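Local coordinates for protein succinate-semialdehyde dehydrogenase (Synechococcus sp., PDB 4ITA) that probably oxidises succinic semialdehyde to succinate with NADP+ as the hydride acceptor, and binds NADPH, at residues 233-245 with 266-280. Residues are numbered along the deposited sequence; the frame is centred on the assembly and turned at random.
Sequences GSDPFVVFPSADL and AAKRFILHEAIAAEF
The carbonyl oxygen of S234 takes two hydrogen bonds from one guanidinium group: R269 NE and NH2 both reach S234 O at 3.0 Å, side-on and with the oxygen in the guanidinium plane. A bend at chi3 (-54°) turns the arginine tip back to this oxygen, while NH1 bonds L381 O and NH2, besides S234 O, also bonds A382 O. Nearby, K268 NZ donates to G233 O (3.0 Å) from above the carbonyl plane and also forms a salt bridge with E361; a water links K268 NZ, D235 N and A266 O. Beyond this end the two strands run parallel, in a ladder that extends from the bond of F237 N to R269 O (2.8 Å) as far as that of H273 N to V239 O (3.0 Å). On one face F237 lies beside F270, the rings oblique at 46°, and V239 CG2 sits over the face of F280. Where the strands end, P241 CG lies 3.5 Å from the H273 ring centroid, over its centre, and the ring turns an edge to the face of F240. H273 ND1, in turn, caps A275 N at the start of helix 274-289. The pairing is the parallel core of a beta-alpha-beta unit whose connecting helix 245-257 packs on A267 and F280, on the side of the sheet that carries F237 and V239; helix 375-383 packs on the side of P236 and I271, and strands 390-394 and 366-372 flank the pair.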
loop_
_atom_site.group_PDB
_atom_site.type_symbol
_atom_site.label_atom_id
_atom_site.label_comp_id
_atom_site.label_asym_id
_atom_site.label_seq_id
_atom_site.Cartn_x
_atom_site.Cartn_y
_atom_site.Cartn_z
ATOM N N GLY A 233 -16.375 -10.380 1.519
ATOM C CA GLY A 233 -16.000 -11.640 0.907
ATOM C C GLY A 233 -17.197 -12.525 0.641
ATOM O O GLY A 233 -18.309 -12.256 1.085
ATOM N N SER A 234 -16.968 -13.595 -0.108
ATOM C CA SER A 234 -17.952 -14.664 -0.222
ATOM C C SER A 234 -17.183 -15.958 -0.020
ATOM O O SER A 234 -17.007 -16.766 -0.943
ATOM C CB SER A 234 -18.658 -14.622 -1.579
ATOM O OG SER A 234 -19.676 -15.614 -1.622
ATOM N N ASP A 235 -16.696 -16.138 1.199
ATOM C CA ASP A 235 -15.715 -17.171 1.471
ATOM C C ASP A 235 -16.286 -18.564 1.252
ATOM O O ASP A 235 -17.401 -18.855 1.684
ATOM C CB ASP A 235 -15.217 -17.071 2.911
ATOM C CG ASP A 235 -14.393 -15.820 3.188
ATOM O OD1 ASP A 235 -14.264 -14.926 2.318
ATOM O OD2 ASP A 235 -13.865 -15.751 4.317
ATOM N N PRO A 236 -15.507 -19.445 0.613
ATOM C CA PRO A 236 -15.922 -20.840 0.466
ATOM C C PRO A 236 -15.649 -21.641 1.741
ATOM O O PRO A 236 -14.739 -21.333 2.516
ATOM C CB PRO A 236 -15.032 -21.334 -0.670
ATOM C CG PRO A 236 -13.777 -20.541 -0.503
ATOM C CD PRO A 236 -14.222 -19.180 -0.060
ATOM N N PHE A 237 -16.484 -22.654 1.955
ATOM C CA PHE A 237 -16.320 -23.611 3.037
ATOM C C PHE A 237 -16.419 -24.963 2.335
ATOM O O PHE A 237 -17.514 -25.418 1.977
ATOM C CB PHE A 237 -17.440 -23.411 4.065
ATOM C CG PHE A 237 -17.239 -24.144 5.375
ATOM C CD1 PHE A 237 -17.690 -25.447 5.536
ATOM C CD2 PHE A 237 -16.652 -23.508 6.460
ATOM C CE1 PHE A 237 -17.536 -26.102 6.750
ATOM C CE2 PHE A 237 -16.485 -24.162 7.672
ATOM C CZ PHE A 237 -16.933 -25.465 7.816
ATOM N N VAL A 238 -15.263 -25.564 2.079
ATOM C CA VAL A 238 -15.164 -26.747 1.237
ATOM C C VAL A 238 -15.058 -27.982 2.108
ATOM O O VAL A 238 -14.226 -28.035 3.010
ATOM C CB VAL A 238 -13.930 -26.657 0.315
ATOM C CG1 VAL A 238 -13.927 -27.824 -0.649
ATOM C CG2 VAL A 238 -13.919 -25.338 -0.470
ATOM N N VAL A 239 -15.915 -28.969 1.854
ATOM C CA VAL A 239 -15.930 -30.179 2.666
ATOM C C VAL A 239 -15.706 -31.411 1.807
ATOM O O VAL A 239 -16.500 -31.708 0.917
ATOM C CB VAL A 239 -17.248 -30.318 3.455
ATOM C CG1 VAL A 239 -17.188 -31.530 4.382
ATOM C CG2 VAL A 239 -17.520 -29.053 4.260
ATOM N N PHE A 240 -14.619 -32.124 2.079
ATOM C CA PHE A 240 -14.229 -33.272 1.261
ATOM C C PHE A 240 -14.412 -34.608 2.002
ATOM O O PHE A 240 -14.677 -34.617 3.207
ATOM C CB PHE A 240 -12.818 -33.047 0.682
ATOM C CG PHE A 240 -12.840 -32.595 -0.749
ATOM C CD1 PHE A 240 -13.734 -31.611 -1.155
ATOM C CD2 PHE A 240 -11.999 -33.160 -1.694
ATOM C CE1 PHE A 240 -13.782 -31.196 -2.468
ATOM C CE2 PHE A 240 -12.046 -32.745 -3.017
ATOM C CZ PHE A 240 -12.940 -31.766 -3.406
ATOM N N PRO A 241 -14.311 -35.741 1.279
ATOM C CA PRO A 241 -14.758 -37.007 1.881
ATOM C C PRO A 241 -14.020 -37.477 3.141
ATOM O O PRO A 241 -14.608 -38.222 3.927
ATOM C CB PRO A 241 -14.578 -38.014 0.741
ATOM C CG PRO A 241 -14.708 -37.192 -0.502
ATOM C CD PRO A 241 -14.033 -35.898 -0.163
ATOM N N SER A 242 -12.777 -37.055 3.345
ATOM C CA SER A 242 -12.037 -37.479 4.529
ATOM C C SER A 242 -12.240 -36.552 5.722
ATOM O O SER A 242 -11.623 -36.736 6.767
ATOM C CB SER A 242 -10.546 -37.602 4.227
ATOM O OG SER A 242 -9.982 -36.345 3.894
ATOM N N ALA A 243 -13.107 -35.556 5.571
ATOM C CA ALA A 243 -13.364 -34.614 6.662
ATOM C C ALA A 243 -14.089 -35.244 7.851
ATOM O O ALA A 243 -14.829 -36.213 7.692
ATOM C CB ALA A 243 -14.162 -33.431 6.144
ATOM N N ASP A 244 -13.871 -34.680 9.039
ATOM C CA ASP A 244 -14.722 -34.955 10.194
ATOM C C ASP A 244 -16.019 -34.206 9.942
ATOM O O ASP A 244 -16.109 -32.999 10.191
ATOM C CB ASP A 244 -14.063 -34.458 11.489
ATOM C CG ASP A 244 -14.902 -34.745 12.754
ATOM O OD1 ASP A 244 -16.140 -34.936 12.683
ATOM O OD2 ASP A 244 -14.301 -34.753 13.849
ATOM N N LEU A 245 -17.019 -34.926 9.447
ATOM C CA LEU A 245 -18.250 -34.317 8.963
ATOM C C LEU A 245 -19.014 -33.600 10.064
ATOM O O LEU A 245 -19.482 -32.479 9.869
ATOM C CB LEU A 245 -19.151 -35.365 8.303
ATOM C CG LEU A 245 -19.477 -35.229 6.816
ATOM C CD1 LEU A 245 -18.269 -34.781 5.997
ATOM C CD2 LEU A 245 -20.018 -36.541 6.285
ATOM N N ALA A 266 -17.540 -14.767 7.190
ATOM C CA ALA A 266 -18.541 -15.809 7.314
ATOM C C ALA A 266 -18.284 -16.862 6.241
ATOM O O ALA A 266 -17.804 -16.549 5.140
ATOM C CB ALA A 266 -19.929 -15.237 7.142
ATOM N N ALA A 267 -18.611 -18.112 6.553
ATOM C CA ALA A 267 -18.718 -19.140 5.523
ATOM C C ALA A 267 -19.981 -18.835 4.718
ATOM O O ALA A 267 -21.087 -18.957 5.241
ATOM C CB ALA A 267 -18.820 -20.511 6.162
ATOM N N LYS A 268 -19.827 -18.425 3.463
ATOM C CA LYS A 268 -20.981 -18.019 2.662
ATOM C C LYS A 268 -21.390 -19.031 1.585
ATOM O O LYS A 268 -22.573 -19.168 1.276
ATOM C CB LYS A 268 -20.768 -16.619 2.064
ATOM C CG LYS A 268 -20.472 -15.552 3.118
ATOM C CD LYS A 268 -20.870 -14.145 2.668
ATOM C CE LYS A 268 -20.671 -13.120 3.798
ATOM N NZ LYS A 268 -19.278 -12.560 3.870
ATOM N N ARG A 269 -20.410 -19.734 1.025
ATOM C CA ARG A 269 -20.660 -20.728 -0.017
ATOM C C ARG A 269 -20.090 -22.068 0.419
ATOM O O ARG A 269 -18.874 -22.229 0.534
ATOM C CB ARG A 269 -20.040 -20.274 -1.351
ATOM C CG ARG A 269 -20.688 -18.996 -1.927
ATOM C CD ARG A 269 -19.991 -18.492 -3.211
ATOM N NE ARG A 269 -18.574 -18.322 -2.933
ATOM C CZ ARG A 269 -17.576 -18.890 -3.599
ATOM N NH1 ARG A 269 -17.795 -19.599 -4.706
ATOM N NH2 ARG A 269 -16.335 -18.708 -3.164
ATOM N N PHE A 270 -20.985 -23.015 0.685
ATOM C CA PHE A 270 -20.609 -24.355 1.096
ATOM C C PHE A 270 -20.444 -25.211 -0.142
ATOM O O PHE A 270 -21.374 -25.338 -0.942
ATOM C CB PHE A 270 -21.673 -24.935 2.030
ATOM C CG PHE A 270 -21.695 -24.278 3.381
ATOM C CD1 PHE A 270 -22.271 -23.029 3.553
ATOM C CD2 PHE A 270 -21.100 -24.892 4.466
ATOM C CE1 PHE A 270 -22.264 -22.413 4.797
ATOM C CE2 PHE A 270 -21.094 -24.288 5.714
ATOM C CZ PHE A 270 -21.676 -23.041 5.875
ATOM N N ILE A 271 -19.242 -25.751 -0.307
ATOM C CA ILE A 271 -18.872 -26.512 -1.493
ATOM C C ILE A 271 -18.589 -27.941 -1.058
ATOM O O ILE A 271 -17.601 -28.222 -0.384
ATOM C CB ILE A 271 -17.675 -25.856 -2.199
ATOM C CG1 ILE A 271 -18.083 -24.455 -2.684
ATOM C CG2 ILE A 271 -17.200 -26.722 -3.360
ATOM C CD1 ILE A 271 -16.929 -23.583 -3.146
ATOM N N LEU A 272 -19.515 -28.834 -1.401
ATOM C CA LEU A 272 -19.540 -30.173 -0.830
ATOM C C LEU A 272 -19.177 -31.230 -1.855
ATOM O O LEU A 272 -19.789 -31.297 -2.925
ATOM C CB LEU A 272 -20.940 -30.471 -0.284
ATOM C CG LEU A 272 -21.554 -29.386 0.605
ATOM C CD1 LEU A 272 -22.934 -29.824 1.086
ATOM C CD2 LEU A 272 -20.649 -29.078 1.775
ATOM N N HIS A 273 -18.190 -32.061 -1.532
ATOM C CA HIS A 273 -17.893 -33.208 -2.387
ATOM C C HIS A 273 -19.114 -34.130 -2.446
ATOM O O HIS A 273 -19.726 -34.423 -1.414
ATOM C CB HIS A 273 -16.679 -33.978 -1.866
ATOM C CG HIS A 273 -16.168 -34.999 -2.829
ATOM N ND1 HIS A 273 -16.848 -36.164 -3.110
ATOM C CD2 HIS A 273 -15.052 -35.018 -3.592
ATOM C CE1 HIS A 273 -16.164 -36.865 -4.000
ATOM N NE2 HIS A 273 -15.073 -36.188 -4.312
ATOM N N GLU A 274 -19.468 -34.584 -3.649
ATOM C CA GLU A 274 -20.674 -35.394 -3.837
ATOM C C GLU A 274 -20.748 -36.632 -2.940
ATOM O O GLU A 274 -21.846 -37.067 -2.579
ATOM C CB GLU A 274 -20.846 -35.783 -5.309
ATOM C CG GLU A 274 -19.712 -36.584 -5.897
ATOM C CD GLU A 274 -20.036 -37.091 -7.289
ATOM O OE1 GLU A 274 -19.262 -37.920 -7.808
ATOM O OE2 GLU A 274 -21.067 -36.665 -7.853
ATOM N N ALA A 275 -19.602 -37.184 -2.557
ATOM C CA ALA A 275 -19.590 -38.395 -1.739
ATOM C C ALA A 275 -20.155 -38.157 -0.336
ATOM O O ALA A 275 -20.652 -39.088 0.306
ATOM C CB ALA A 275 -18.184 -38.970 -1.655
ATOM N N ILE A 276 -20.069 -36.918 0.146
ATOM C CA ILE A 276 -20.549 -36.603 1.489
ATOM C C ILE A 276 -21.647 -35.551 1.509
ATOM O O ILE A 276 -22.133 -35.180 2.579
ATOM C CB ILE A 276 -19.377 -36.205 2.449
ATOM C CG1 ILE A 276 -18.520 -35.059 1.877
ATOM C CG2 ILE A 276 -18.496 -37.417 2.723
ATOM C CD1 ILE A 276 -19.116 -33.659 1.980
ATOM N N ALA A 277 -22.036 -35.073 0.338
ATOM C CA ALA A 277 -22.936 -33.924 0.257
ATOM C C ALA A 277 -24.305 -34.163 0.889
ATOM O O ALA A 277 -24.844 -33.279 1.560
ATOM C CB ALA A 277 -23.095 -33.481 -1.178
ATOM N N ALA A 278 -24.881 -35.342 0.670
ATOM C CA ALA A 278 -26.205 -35.629 1.219
ATOM C C ALA A 278 -26.191 -35.587 2.742
ATOM O O ALA A 278 -27.038 -34.936 3.357
ATOM C CB ALA A 278 -26.718 -36.974 0.719
ATOM N N GLU A 279 -25.223 -36.268 3.348
ATOM C CA GLU A 279 -25.113 -36.313 4.802
ATOM C C GLU A 279 -24.805 -34.934 5.385
ATOM O O GLU A 279 -25.443 -34.496 6.346
ATOM C CB GLU A 279 -24.046 -37.316 5.247
ATOM C CG GLU A 279 -23.869 -37.370 6.754
ATOM C CD GLU A 279 -22.813 -38.360 7.202
ATOM O OE1 GLU A 279 -22.333 -39.141 6.355
ATOM O OE2 GLU A 279 -22.461 -38.345 8.402
ATOM N N PHE A 280 -23.827 -34.246 4.804
ATOM C CA PHE A 280 -23.470 -32.926 5.300
ATOM C C PHE A 280 -24.650 -31.953 5.188
ATOM O O PHE A 280 -24.944 -31.224 6.139
ATOM C CB PHE A 280 -22.236 -32.365 4.576
ATOM C CG PHE A 280 -21.769 -31.034 5.128
ATOM C CD1 PHE A 280 -20.750 -30.970 6.067
ATOM C CD2 PHE A 280 -22.370 -29.850 4.717
ATOM C CE1 PHE A 280 -20.340 -29.743 6.583
ATOM C CE2 PHE A 280 -21.962 -28.627 5.225
ATOM C CZ PHE A 280 -20.948 -28.579 6.161
HETATM O O HOH W 1 -17.240 -14.458 3.521
#